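Local atomic coordinates of secreted protein (Streptomyces lividans TK24, PDB entry 5LXZ), a protein that probably acts as a secreted copper-radical oxidase of the AA5 (galactose oxidase-like) family and binds copper. Residues T81-L86 against L91-G96; L251-L254 against K258-S261. The protein carries 1 engineered substitution. All coordinates share one frame; numbering follows the deposited sequence.

Contact 1: residues T81-L86 against L91-G96. With EDO (1,2-ethanediol), chain P.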
loop_
_atom_site.group_PDB
_atom_site.type_symbol
_atom_site.label_atom_id
_atom_site.label_comp_id
_atom_site.label_asym_id
_atom_site.label_seq_id
_atom_site.Cartn_x
_atom_site.Cartn_y
_atom_site.Cartn_z
ATOM N N THR A 81 9.200 0.988 1.037
ATOM C CA THR A 81 9.173 1.930 -0.072
ATOM C C THR A 81 7.798 2.128 -0.638
ATOM O O THR A 81 6.885 1.364 -0.366
ATOM C CB THR A 81 9.998 1.362 -1.249
ATOM O OG1 THR A 81 9.613 -0.009 -1.485
ATOM C CG2 THR A 81 11.412 1.466 -0.973
ATOM N N GLY A 82 7.641 3.183 -1.454
ATOM C CA GLY A 82 6.498 3.361 -2.316
ATOM C C GLY A 82 6.946 3.131 -3.743
ATOM O O GLY A 82 8.140 3.171 -4.036
ATOM N N HIS A 83 6.012 2.893 -4.656
ATOM C CA HIS A 83 6.403 2.466 -5.988
ATOM C C HIS A 83 5.257 2.547 -6.955
ATOM O O HIS A 83 4.108 2.237 -6.585
ATOM C CB HIS A 83 6.996 1.081 -6.009
ATOM C CG HIS A 83 6.307 0.125 -5.120
ATOM N ND1 HIS A 83 4.953 -0.104 -5.166
ATOM C CD2 HIS A 83 6.780 -0.621 -4.106
ATOM C CE1 HIS A 83 4.634 -1.006 -4.258
ATOM N NE2 HIS A 83 5.717 -1.315 -3.589
ATOM N N THR A 84 5.552 2.943 -8.190
ATOM C CA THR A 84 4.567 2.934 -9.241
ATOM C C THR A 84 5.291 2.803 -10.590
ATOM O O THR A 84 6.477 3.128 -10.720
ATOM C CB THR A 84 3.628 4.141 -9.134
ATOM O OG1 THR A 84 2.392 3.866 -9.834
ATOM C CG2 THR A 84 4.287 5.383 -9.646
ATOM N N GLN A 85 4.584 2.286 -11.581
ATOM C CA GLN A 85 5.108 2.175 -12.935
ATOM C C GLN A 85 5.206 3.510 -13.622
ATOM O O GLN A 85 4.257 4.277 -13.646
ATOM C CB GLN A 85 4.192 1.262 -13.759
ATOM C CG GLN A 85 4.841 0.904 -15.101
ATOM C CD GLN A 85 3.923 0.413 -16.209
ATOM O OE1 GLN A 85 4.305 0.468 -17.400
ATOM N NE2 GLN A 85 2.782 -0.133 -15.872
ATOM N N LEU A 86 6.354 3.774 -14.207
ATOM C CA LEU A 86 6.572 4.931 -15.059
ATOM C C LEU A 86 6.114 4.632 -16.484
ATOM O O LEU A 86 5.846 3.506 -16.859
ATOM C CB LEU A 86 8.054 5.271 -15.060
ATOM C CG LEU A 86 8.619 5.647 -13.704
ATOM C CD1 LEU A 86 10.086 5.934 -13.876
ATOM C CD2 LEU A 86 7.902 6.803 -13.040
ATOM N N LEU A 91 9.833 0.619 -12.879
ATOM C CA LEU A 91 9.133 0.814 -11.626
ATOM C C LEU A 91 9.929 1.836 -10.829
ATOM O O LEU A 91 11.079 1.569 -10.485
ATOM C CB LEU A 91 9.040 -0.493 -10.836
ATOM C CG LEU A 91 8.141 -0.450 -9.606
ATOM C CD1 LEU A 91 6.649 -0.446 -9.976
ATOM C CD2 LEU A 91 8.415 -1.644 -8.688
ATOM N N LEU A 92 9.341 2.995 -10.550
ATOM C CA LEU A 92 9.973 3.956 -9.672
ATOM C C LEU A 92 9.754 3.416 -8.264
ATOM O O LEU A 92 8.627 3.105 -7.912
ATOM C CB LEU A 92 9.386 5.344 -9.760
ATOM C CG LEU A 92 9.984 6.398 -8.844
ATOM C CD1 LEU A 92 11.445 6.706 -9.170
ATOM C CD2 LEU A 92 9.168 7.678 -8.972
ATOM N N ILE A 93 10.816 3.311 -7.476
ATOM C CA ILE A 93 10.700 2.795 -6.106
ATOM C C ILE A 93 11.487 3.762 -5.194
ATOM O O ILE A 93 12.621 4.093 -5.505
ATOM C CB ILE A 93 11.087 1.294 -6.068
ATOM C CG1 ILE A 93 10.884 0.720 -4.658
ATOM C CG2 ILE A 93 12.489 1.077 -6.548
ATOM C CD1 ILE A 93 10.847 -0.799 -4.660
ATOM N N ALA A 94 10.889 4.289 -4.143
ATOM C CA ALA A 94 11.496 5.356 -3.368
ATOM C C ALA A 94 11.162 5.209 -1.921
ATOM O O ALA A 94 10.066 4.771 -1.560
ATOM C CB ALA A 94 11.071 6.697 -3.875
ATOM N N GLY A 95 12.081 5.678 -1.112
ATOM C CA GLY A 95 11.981 5.569 0.298
ATOM C C GLY A 95 12.584 4.297 0.838
ATOM O O GLY A 95 13.468 3.692 0.231
ATOM N N GLY A 96 12.097 3.911 2.001
ATOM C CA GLY A 96 12.596 2.732 2.693
ATOM C C GLY A 96 12.944 3.036 4.111
ATOM O O GLY A 96 12.516 4.020 4.680
HETATM C C1 EDO P . 2.593 2.407 -2.283
HETATM O O1 EDO P . 3.627 1.646 -2.931
HETATM C C2 EDO P . 1.933 3.287 -3.283
HETATM O O2 EDO P . 3.034 3.837 -4.015
#
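T81 lies against I93, A94 and G95 with all three atoms of its side chain beyond CA. With chi1 at 48°, OG1 sits between the backbone N and carbonyl carbon and meets I93 CG1 at 3.5 Å, while CG2, beside the backbone N, reaches the end of the partner strand, 3.3 Å from G95 O, a buried oxygen that has no hydrogen-bond partner in the model. The hydroxyl is itself hydrogen-bonded to the carbonyl of L78. L92 is held by its backbone in an antiparallel hydrogen-bonded pair with T84: L92 N reaches T84 O at 2.9 Å, and T84 N returns a bond to L92 O, the two similarly bent at the hydrogen (146° and 147°). L92 CB then takes L86 CD2 at 3.9 Å. L91 lies on the other face of the sheet; its CG, anti to the backbone N, stands 4.1 Å from H83 CB, and its CD1 lies 3.6 Å from T84 C. O1 of a bound ethanediol sits 3.0 Å above one face of the H83 ring, offset toward the rim, and H83 NE2 is hydrogen-bonded to H30 ND1. In this buried hairpin, strand 91-102 is flanked by 81-85 and 226-230, as within a propeller blade; H83 and L91 meet H30 and A32 of strand 30-33, while T84 and L92 pack on strands 250-253 and 259-262.

Contact 2: residues L251-L254 against K258-S261; sequences LTTL and KILS. With EDO (1,2-ethanediol), chain P.
L254 reaches back over the hairpin onto K258 and L260. Its CB lies 3.6 Å from K258 O, the same carbonyl that accepts the nearly straight bond from L254 N (2.8 Å, 175° at the hydrogen). CG, anti to the carbonyl carbon at chi1 -61°, stands 4.0 Å from L260 CB. Both methyls continue over that leucine: CD1 rests on CB, and CD2 spans CB and the L260 CD2 methyl, 4.1 Å away. The turn is held further by D256, whose carboxylate takes K258 N. This hairpin forms the first two strands of a four-stranded antiparallel sheet within a Kelch motif, a blade of the propeller, with 259-262 paired on its other edge to 277-280. The backbone bonds from T252 N to L260 O and from L260 N to T252 O are both 2.9 Å, and T252 OG1 is hydrogen-bonded to L301 O. On the opposite face, I259 puts its two branches to different neighbours: CG2 meets L251 CB at 3.8 Å, the side chains crossing at about a right angle, whereas CD1 lies 3.3 Å from T253 OG1. L251 CD1 points the other way, to S261 OG at 3.6 Å, and L251 N donates to O2 of the ethanediol.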
loop_
_atom_site.group_PDB
_atom_site.type_symbol
_atom_site.label_atom_id
_atom_site.label_comp_id
_atom_site.label_asym_id
_atom_site.label_seq_id
_atom_site.Cartn_x
_atom_site.Cartn_y
_atom_site.Cartn_z
ATOM N N LEU A 251 3.543 6.658 -3.770
ATOM C CA LEU A 251 3.909 7.252 -5.050
ATOM C C LEU A 251 2.755 7.061 -6.000
ATOM O O LEU A 251 2.287 5.925 -6.154
ATOM C CB LEU A 251 5.138 6.550 -5.601
ATOM C CG LEU A 251 6.494 7.143 -5.199
ATOM C CD1 LEU A 251 6.722 7.272 -3.749
ATOM C CD2 LEU A 251 7.591 6.290 -5.864
ATOM N N THR A 252 2.271 8.111 -6.609
ATOM C CA THR A 252 1.106 8.006 -7.489
ATOM C C THR A 252 1.263 8.925 -8.694
ATOM O O THR A 252 1.776 10.024 -8.583
ATOM C CB THR A 252 -0.193 8.266 -6.674
ATOM O OG1 THR A 252 -1.321 7.794 -7.415
ATOM C CG2 THR A 252 -0.373 9.673 -6.277
ATOM N N THR A 253 0.849 8.444 -9.851
ATOM C CA THR A 253 1.010 9.222 -11.097
ATOM C C THR A 253 -0.010 10.321 -11.234
ATOM O O THR A 253 -1.208 10.098 -10.995
ATOM C CB THR A 253 0.827 8.269 -12.259
ATOM O OG1 THR A 253 1.799 7.210 -12.136
ATOM C CG2 THR A 253 0.973 8.986 -13.590
ATOM N N LEU A 254 0.462 11.496 -11.605
ATOM C CA LEU A 254 -0.400 12.647 -11.850
ATOM C C LEU A 254 -0.796 12.734 -13.342
ATOM O O LEU A 254 -0.339 11.971 -14.180
ATOM C CB LEU A 254 0.315 13.922 -11.401
ATOM C CG LEU A 254 0.683 13.984 -9.916
ATOM C CD1 LEU A 254 1.453 15.276 -9.636
ATOM C CD2 LEU A 254 -0.548 13.939 -9.026
ATOM N N LYS A 258 4.012 12.944 -14.138
ATOM C CA LYS A 258 4.975 13.043 -13.062
ATOM C C LYS A 258 4.444 12.243 -11.876
ATOM O O LYS A 258 3.254 11.924 -11.821
ATOM C CB LYS A 258 5.231 14.489 -12.709
ATOM C CG LYS A 258 5.832 15.256 -13.895
ATOM C CD LYS A 258 6.153 16.660 -13.467
ATOM C CE LYS A 258 6.602 17.464 -14.683
ATOM N NZ LYS A 258 6.869 18.860 -14.262
ATOM N N ILE A 259 5.335 11.871 -10.989
ATOM C CA ILE A 259 4.995 11.014 -9.841
ATOM C C ILE A 259 5.040 11.776 -8.540
ATOM O O ILE A 259 6.058 12.359 -8.182
ATOM C CB ILE A 259 5.926 9.814 -9.735
ATOM C CG1 ILE A 259 6.099 9.093 -11.077
ATOM C CG2 ILE A 259 5.472 8.883 -8.610
ATOM C CD1 ILE A 259 4.823 8.579 -11.692
ATOM N N LEU A 260 3.896 11.827 -7.872
ATOM C CA LEU A 260 3.764 12.482 -6.600
ATOM C C LEU A 260 4.151 11.517 -5.475
ATOM O O LEU A 260 3.607 10.415 -5.400
ATOM C CB LEU A 260 2.347 12.992 -6.447
ATOM C CG LEU A 260 2.015 13.744 -5.154
ATOM C CD1 LEU A 260 2.657 15.097 -5.095
ATOM C CD2 LEU A 260 0.519 13.887 -5.071
ATOM N N SER A 261 4.987 11.977 -4.569
ATOM C CA SER A 261 5.350 11.228 -3.356
ATOM C C SER A 261 4.778 11.946 -2.139
ATOM O O SER A 261 4.998 13.148 -1.967
ATOM C CB SER A 261 6.824 11.099 -3.263
ATOM O OG SER A 261 7.130 10.388 -2.094
HETATM C C1 EDO P . 2.593 2.407 -2.283
HETATM O O1 EDO P . 3.627 1.646 -2.931
HETATM C C2 EDO P . 1.933 3.287 -3.283
HETATM O O2 EDO P . 3.034 3.837 -4.015
#

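How the contacts relate
From the N terminus, the chain first closes contact 1, a hairpin turning over four residues between 81-86 and 91-96. It then passes through the beta-barrel domain and strands 218-222, 226-230 and 235-238, which complete the sheet of contact 1, before contact 2 closes a second hairpin over three residues between 251-254 and 258-261. The two are in series, neither nested nor crossing. Each joins the first two strands of its own sheet, and the sheets pack together as neighbouring propeller blades. Between them L86 CD2 meets I259 CG1 at 3.5 Å, and L92 CD2 meets L251 CD2 at 3.8 Å. One ethanediol, probably from the crystallisation liquor, bridges the two hairpins by accepting bonds from H83 N and L251 N.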